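Local coordinates for putative glyoxalase superfamily protein (Ralstonia eutropha, PDB 3IUZ), which probably acts as an iron(II)-dependent dioxygenase of the 2-oxoadipate dioxygenase/decarboxylase family, turning 2-oxoadipate into 2-hydroxyglutarate, at residues E158-G161 with R162-N166; R91-G94 with A95-E98; F152-A155 with F156-A159. All coordinates share one frame; numbering follows the deposited sequence.

Interaction 1: residues E158-G161 with R162-N166; sequences EAVG and RVTGN
Glu158 O receives Arg162 N at 3.1 Å, the first of four i to i+4 backbone bonds that run in step to Gly165 N on Gly161 O, across the last turns of helix 154-164. The straightest is Thr164 N to Val160 O (2.9 Å, N-H...O 166°), and Val163 N adds a weak bond to the same oxygen. The side chain of Arg162 bends at chi3 (-67°) and folds back along the helix, which lays its guanidinium flat above the preceding turn: Glu158 O sits 3.8 Å over the centre of one face, and NH2 comes within 3.9 Å of Ala159 CA. The same guanidinium forms a salt bridge through NE to Asp215 of helix 213-222. Val160 and Thr164 point the same way, side by side, with CG1 of the valine 4.0 Å from OG1 of the threonine. That hydroxyl, held between backbone N and carbonyl carbon (chi1 63°), is hydrogen-bonded to Asp92 O, with Val160 O also near at 3.1 Å from Thr164 OG1. Beyond Thr164 the helix gives way to a loop at Gly165. Ala159 and Val160 pack on Leu219 of helix 213-222, while Val160 also meets Met226, and Val163 Ala230, on helix 224-232.

Interaction 2: residues R91-G94 with A95-E98; sequences RDNG and ALPE
Asn93 turns its side chain inward across the bend, so that its amide nitrogen ND2 faces two successive carbonyls of the returning chain. Asn93 ND2 lies 3.1 Å from Leu96 O and 3.1 Å from Pro97 O; both hydrogen bonds are weak, with the N-H bent well away from each acceptor (134° and 125°). CB of Asn93 also rests 3.4 Å from Leu96 O, and CB, CG and CD2 of Leu96 line up beside ND2. This is a type II' beta turn from Asn93 to Leu96, closed by Leu96 N on Asn93 O at 3.1 Å, with Gly94 supplying the positive phi required at its second position. Asp92, just before it, centres an inverse gamma turn. Where the two arms come round to face each other, Arg91 and Glu98 cross obliquely, with guanidinium and carboxylate planes 21° apart. The touching is done by the aliphatic part of the arginine: CD lies 3.4 Å from Glu98 OE2. Arg91 NE is 4.0 Å from Glu98 OE2, which stands well out of the guanidinium plane; no N-H points at it, and any attraction is probably of charge only. Leu96 also packs on Ala102 and Arg105 of helix 101-110 and on Pro170.

Interaction 3: residues F152-A155 with F156-A159; sequences FSDA and FREA
Phe152 and Phe156 form an offset stack, their side chains lying side by side and pointing the same way, with ring centroids 4.3 Å apart and planes only 17° from parallel. Each ring lies over one face of the other, Phe156 CZ and Phe152 CG both displaced from the centre toward the rim. The tightest approach is at the root of the pair, where Phe152 CB comes to 3.2 Å from Phe156 CD1. With CG of Phe156 anti to its backbone nitrogen, the ring stands out from the side of the helix, and Phe152, just ahead of the helix, lays its ring against it. Phe147 meets the Phe152 ring, and Leu219 of helix 213-222 touches Phe156.

Hydrogen bonding of the backbone is organised by an N-cap: Ser153 precedes helix 154-164, and its OG accepts from Phe156 N at 3.0 Å. The same hydroxyl is bonded to Glu222 on helix 213-222, so the cap also ties the helix start to its neighbour. Arg157 N to Ser153 O then opens the regular i to i+4 series, continued by Glu158 and Ala159.

Charge is concentrated at Arg157. Its chain bends at chi3 (-3°), bringing the guanidinium back over the first turn, where NH1 donates to Phe152 O at 2.8 Å, almost within the guanidinium plane. Arg157 NH1 and NH2 both also close end-on upon the single oxygen Asp154 OD1, at 3.1 and 3.3 Å, so that three bonds fix the rotation of the guanidinium. In this salt bridge Asp154 OD1 offers NH1 its anti lone pair, the one away from the other oxygen. The carboxylate and guanidinium planes stand 78° apart.

Overall arrangement
Helix 154-164 carries two of the three contacts: interaction 3 forms its capped beginning and interaction 1 its closing turns, with Glu158 and Ala159 common to both. Interaction 2 is a surface loop between strand 80-87 and helix 101-110, yet it meets the helix end directly, since Thr164 OG1 is probably hydrogen-bonded to Asp92 O and Thr164 CB packs on Asn93 OD1. Interactions 2 and 3 remain apart, with nearest atoms about 6 Å away. Both helical contacts are partly buried against helix 213-222, but differ in chemistry: aromatic stacking and a local salt bridge at the start; at the end, aliphatic packing, with Arg162 salt-bridged to Asp215. The loop relies on a turn and weak amide bonds.

Interaction 1: residues E158-G161 with R162-N166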
loop_
_atom_site.group_PDB
_atom_site.type_symbol
_atom_site.label_atom_id
_atom_site.label_comp_id
_atom_site.label_asym_id
_atom_site.label_seq_id
_atom_site.Cartn_x
_atom_site.Cartn_y
_atom_site.Cartn_z
ATOM N N GLU A 158 22.964 13.847 1.077
ATOM C CA GLU A 158 22.627 15.074 0.341
ATOM C C GLU A 158 21.631 14.812 -0.777
ATOM O O GLU A 158 20.743 15.620 -1.033
ATOM C CB GLU A 158 23.887 15.668 -0.283
ATOM C CG GLU A 158 24.864 16.210 0.734
ATOM C CD GLU A 158 26.271 16.365 0.156
ATOM O OE1 GLU A 158 26.425 16.330 -1.109
ATOM O OE2 GLU A 158 27.207 16.515 0.984
ATOM N N ALA A 159 21.803 13.684 -1.459
ATOM C CA ALA A 159 20.882 13.284 -2.514
ATOM C C ALA A 159 19.475 13.052 -1.938
ATOM O O ALA A 159 18.497 13.530 -2.507
ATOM C CB ALA A 159 21.370 12.051 -3.214
ATOM N N VAL A 160 19.401 12.351 -0.803
ATOM C CA VAL A 160 18.110 12.136 -0.165
ATOM C C VAL A 160 17.374 13.466 0.046
ATOM O O VAL A 160 16.238 13.625 -0.396
ATOM C CB VAL A 160 18.218 11.314 1.133
ATOM C CG1 VAL A 160 16.841 11.280 1.887
ATOM C CG2 VAL A 160 18.703 9.922 0.809
ATOM N N GLY A 161 18.039 14.438 0.657
ATOM C CA GLY A 161 17.400 15.689 0.965
ATOM C C GLY A 161 16.978 16.469 -0.263
ATOM O O GLY A 161 15.922 17.087 -0.284
ATOM N N ARG A 162 17.786 16.436 -1.321
ATOM C CA ARG A 162 17.342 17.086 -2.547
ATOM C C ARG A 162 16.080 16.426 -3.107
ATOM O O ARG A 162 15.239 17.113 -3.654
ATOM C CB ARG A 162 18.437 17.140 -3.623
ATOM C CG ARG A 162 19.415 18.275 -3.436
ATOM C CD ARG A 162 20.216 18.474 -4.714
ATOM N NE ARG A 162 21.041 17.298 -4.899
ATOM C CZ ARG A 162 22.188 17.091 -4.268
ATOM N NH1 ARG A 162 22.681 18.006 -3.438
ATOM N NH2 ARG A 162 22.856 15.985 -4.488
ATOM N N VAL A 163 15.941 15.119 -2.950
ATOM C CA VAL A 163 14.805 14.409 -3.511
ATOM C C VAL A 163 13.561 14.655 -2.653
ATOM O O VAL A 163 12.517 15.018 -3.194
ATOM C CB VAL A 163 15.088 12.895 -3.715
ATOM C CG1 VAL A 163 13.800 12.138 -3.963
ATOM C CG2 VAL A 163 16.098 12.665 -4.886
ATOM N N THR A 164 13.697 14.517 -1.338
ATOM C CA THR A 164 12.548 14.595 -0.427
ATOM C C THR A 164 12.240 15.991 0.139
ATOM O O THR A 164 11.123 16.221 0.605
ATOM C CB THR A 164 12.670 13.592 0.760
ATOM O OG1 THR A 164 13.812 13.915 1.561
ATOM C CG2 THR A 164 12.761 12.130 0.252
ATOM N N GLY A 165 13.195 16.927 0.084
ATOM C CA GLY A 165 13.071 18.173 0.826
ATOM C C GLY A 165 12.043 19.151 0.265
ATOM O O GLY A 165 11.761 20.173 0.859
ATOM N N ASN A 166 11.439 18.803 -0.853
ATOM C CA ASN A 166 10.374 19.620 -1.442
ATOM C C ASN A 166 9.005 18.952 -1.331
ATOM O O ASN A 166 8.039 19.422 -1.927
ATOM C CB ASN A 166 10.699 19.933 -2.930
ATOM C CG ASN A 166 10.821 18.648 -3.812
ATOM O OD1 ASN A 166 10.060 17.668 -3.646
ATOM N ND2 ASN A 166 11.766 18.668 -4.753
#

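Interaction 2: residues R91-G94 with A95-E98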
loop_
_atom_site.group_PDB
_atom_site.type_symbol
_atom_site.label_atom_id
_atom_site.label_comp_id
_atom_site.label_asym_id
_atom_site.label_seq_id
_atom_site.Cartn_x
_atom_site.Cartn_y
_atom_site.Cartn_z
ATOM N N ARG A 91 14.818 14.369 8.385
ATOM C CA ARG A 91 14.257 15.664 8.769
ATOM C C ARG A 91 14.026 16.593 7.566
ATOM O O ARG A 91 13.141 17.459 7.601
ATOM C CB ARG A 91 15.210 16.342 9.715
ATOM C CG ARG A 91 14.580 17.556 10.351
ATOM C CD ARG A 91 14.276 17.263 11.749
ATOM N NE ARG A 91 13.774 18.458 12.402
ATOM C CZ ARG A 91 14.079 18.826 13.634
ATOM N NH1 ARG A 91 14.948 18.126 14.376
ATOM N NH2 ARG A 91 13.495 19.899 14.138
ATOM N N ASP A 92 14.781 16.399 6.504
ATOM C CA ASP A 92 14.621 17.225 5.309
ATOM C C ASP A 92 13.563 16.618 4.400
ATOM O O ASP A 92 13.877 16.017 3.375
ATOM C CB ASP A 92 15.950 17.370 4.603
ATOM C CG ASP A 92 15.969 18.508 3.592
ATOM O OD1 ASP A 92 14.979 19.268 3.482
ATOM O OD2 ASP A 92 17.010 18.626 2.910
ATOM N N ASN A 93 12.309 16.741 4.816
ATOM C CA ASN A 93 11.189 16.009 4.194
ATOM C C ASN A 93 10.126 16.957 3.705
ATOM O O ASN A 93 8.979 16.570 3.525
ATOM C CB ASN A 93 10.582 15.012 5.176
ATOM C CG ASN A 93 10.097 13.731 4.501
ATOM O OD1 ASN A 93 10.632 13.322 3.485
ATOM N ND2 ASN A 93 9.067 13.099 5.070
ATOM N N GLY A 94 10.490 18.227 3.503
ATOM C CA GLY A 94 9.532 19.214 3.015
ATOM C C GLY A 94 8.376 19.402 3.976
ATOM O O GLY A 94 8.576 19.549 5.155
ATOM N N ALA A 95 7.155 19.371 3.479
ATOM C CA ALA A 95 5.958 19.513 4.314
ATOM C C ALA A 95 5.406 18.206 4.873
ATOM O O ALA A 95 4.374 18.209 5.554
ATOM C CB ALA A 95 4.881 20.235 3.534
ATOM N N LEU A 96 6.087 17.087 4.584
ATOM C CA LEU A 96 5.631 15.754 4.896
ATOM C C LEU A 96 6.225 15.297 6.219
ATOM O O LEU A 96 7.450 15.391 6.404
ATOM C CB LEU A 96 6.053 14.779 3.775
ATOM C CG LEU A 96 5.374 13.390 3.718
ATOM C CD1 LEU A 96 3.872 13.547 3.468
ATOM C CD2 LEU A 96 6.135 12.609 2.603
ATOM N N PRO A 97 5.365 14.891 7.180
ATOM C CA PRO A 97 5.921 14.322 8.400
ATOM C C PRO A 97 6.922 13.196 8.079
ATOM O O PRO A 97 6.820 12.507 7.058
ATOM C CB PRO A 97 4.696 13.761 9.153
ATOM C CG PRO A 97 3.497 14.541 8.574
ATOM C CD PRO A 97 3.895 14.829 7.142
ATOM N N GLU A 98 7.858 13.004 8.980
ATOM C CA GLU A 98 8.972 12.133 8.763
ATOM C C GLU A 98 8.565 10.682 8.928
ATOM O O GLU A 98 7.861 10.346 9.859
ATOM C CB GLU A 98 10.054 12.440 9.797
ATOM C CG GLU A 98 10.626 13.847 9.758
ATOM C CD GLU A 98 11.591 14.118 10.915
ATOM O OE1 GLU A 98 12.358 13.208 11.255
ATOM O OE2 GLU A 98 11.547 15.221 11.491
#

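Interaction 3: residues F152-A155 with F156-A159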
loop_
_atom_site.group_PDB
_atom_site.type_symbol
_atom_site.label_atom_id
_atom_site.label_comp_id
_atom_site.label_asym_id
_atom_site.label_seq_id
_atom_site.Cartn_x
_atom_site.Cartn_y
_atom_site.Cartn_z
ATOM N N PHE A 152 24.614 6.123 5.478
ATOM C CA PHE A 152 25.073 6.141 4.104
ATOM C C PHE A 152 26.076 7.273 3.857
ATOM O O PHE A 152 26.337 8.084 4.735
ATOM C CB PHE A 152 23.877 6.216 3.172
ATOM C CG PHE A 152 23.076 4.950 3.142
ATOM C CD1 PHE A 152 22.107 4.700 4.117
ATOM C CD2 PHE A 152 23.325 3.983 2.192
ATOM C CE1 PHE A 152 21.378 3.537 4.114
ATOM C CE2 PHE A 152 22.600 2.802 2.166
ATOM C CZ PHE A 152 21.610 2.566 3.136
ATOM N N SER A 153 26.615 7.332 2.655
ATOM C CA SER A 153 27.612 8.347 2.348
ATOM C C SER A 153 27.103 9.785 2.443
ATOM O O SER A 153 25.903 10.049 2.442
ATOM C CB SER A 153 28.215 8.083 0.959
ATOM O OG SER A 153 27.357 8.491 -0.090
ATOM N N ASP A 154 28.045 10.723 2.521
ATOM C CA ASP A 154 27.696 12.115 2.502
ATOM C C ASP A 154 26.923 12.413 1.254
ATOM O O ASP A 154 25.907 13.104 1.294
ATOM C CB ASP A 154 28.931 13.014 2.520
ATOM C CG ASP A 154 29.605 13.085 3.875
ATOM O OD1 ASP A 154 29.072 12.580 4.881
ATOM O OD2 ASP A 154 30.722 13.648 3.912
ATOM N N ALA A 155 27.425 11.917 0.138
ATOM C CA ALA A 155 26.812 12.217 -1.148
ATOM C C ALA A 155 25.360 11.705 -1.178
ATOM O O ALA A 155 24.437 12.349 -1.677
ATOM C CB ALA A 155 27.660 11.611 -2.314
ATOM N N PHE A 156 25.198 10.518 -0.659
ATOM C CA PHE A 156 23.881 9.876 -0.598
ATOM C C PHE A 156 22.909 10.681 0.269
ATOM O O PHE A 156 21.798 10.984 -0.153
ATOM C CB PHE A 156 24.065 8.492 -0.029
ATOM C CG PHE A 156 22.811 7.688 0.076
ATOM C CD1 PHE A 156 21.978 7.842 1.167
ATOM C CD2 PHE A 156 22.511 6.699 -0.866
ATOM C CE1 PHE A 156 20.826 7.084 1.301
ATOM C CE2 PHE A 156 21.371 5.913 -0.714
ATOM C CZ PHE A 156 20.532 6.108 0.374
ATOM N N ARG A 157 23.344 11.060 1.463
ATOM C CA ARG A 157 22.455 11.815 2.353
ATOM C C ARG A 157 22.053 13.178 1.787
ATOM O O ARG A 157 20.914 13.596 1.951
ATOM C CB ARG A 157 23.049 11.893 3.769
ATOM C CG ARG A 157 23.054 10.488 4.417
ATOM C CD ARG A 157 23.798 10.261 5.743
ATOM N NE ARG A 157 24.459 11.447 6.143
ATOM C CZ ARG A 157 25.743 11.700 5.991
ATOM N NH1 ARG A 157 26.606 10.811 5.511
ATOM N NH2 ARG A 157 26.157 12.861 6.380
ATOM N N GLU A 158 22.964 13.847 1.077
ATOM C CA GLU A 158 22.627 15.074 0.341
ATOM C C GLU A 158 21.631 14.812 -0.777
ATOM O O GLU A 158 20.743 15.620 -1.033
ATOM C CB GLU A 158 23.887 15.668 -0.283
ATOM C CG GLU A 158 24.864 16.210 0.734
ATOM C CD GLU A 158 26.271 16.365 0.156
ATOM O OE1 GLU A 158 26.425 16.330 -1.109
ATOM O OE2 GLU A 158 27.207 16.515 0.984
ATOM N N ALA A 159 21.803 13.684 -1.459
ATOM C CA ALA A 159 20.882 13.284 -2.514
ATOM C C ALA A 159 19.475 13.052 -1.938
ATOM O O ALA A 159 18.497 13.530 -2.507
ATOM C CB ALA A 159 21.370 12.051 -3.214
#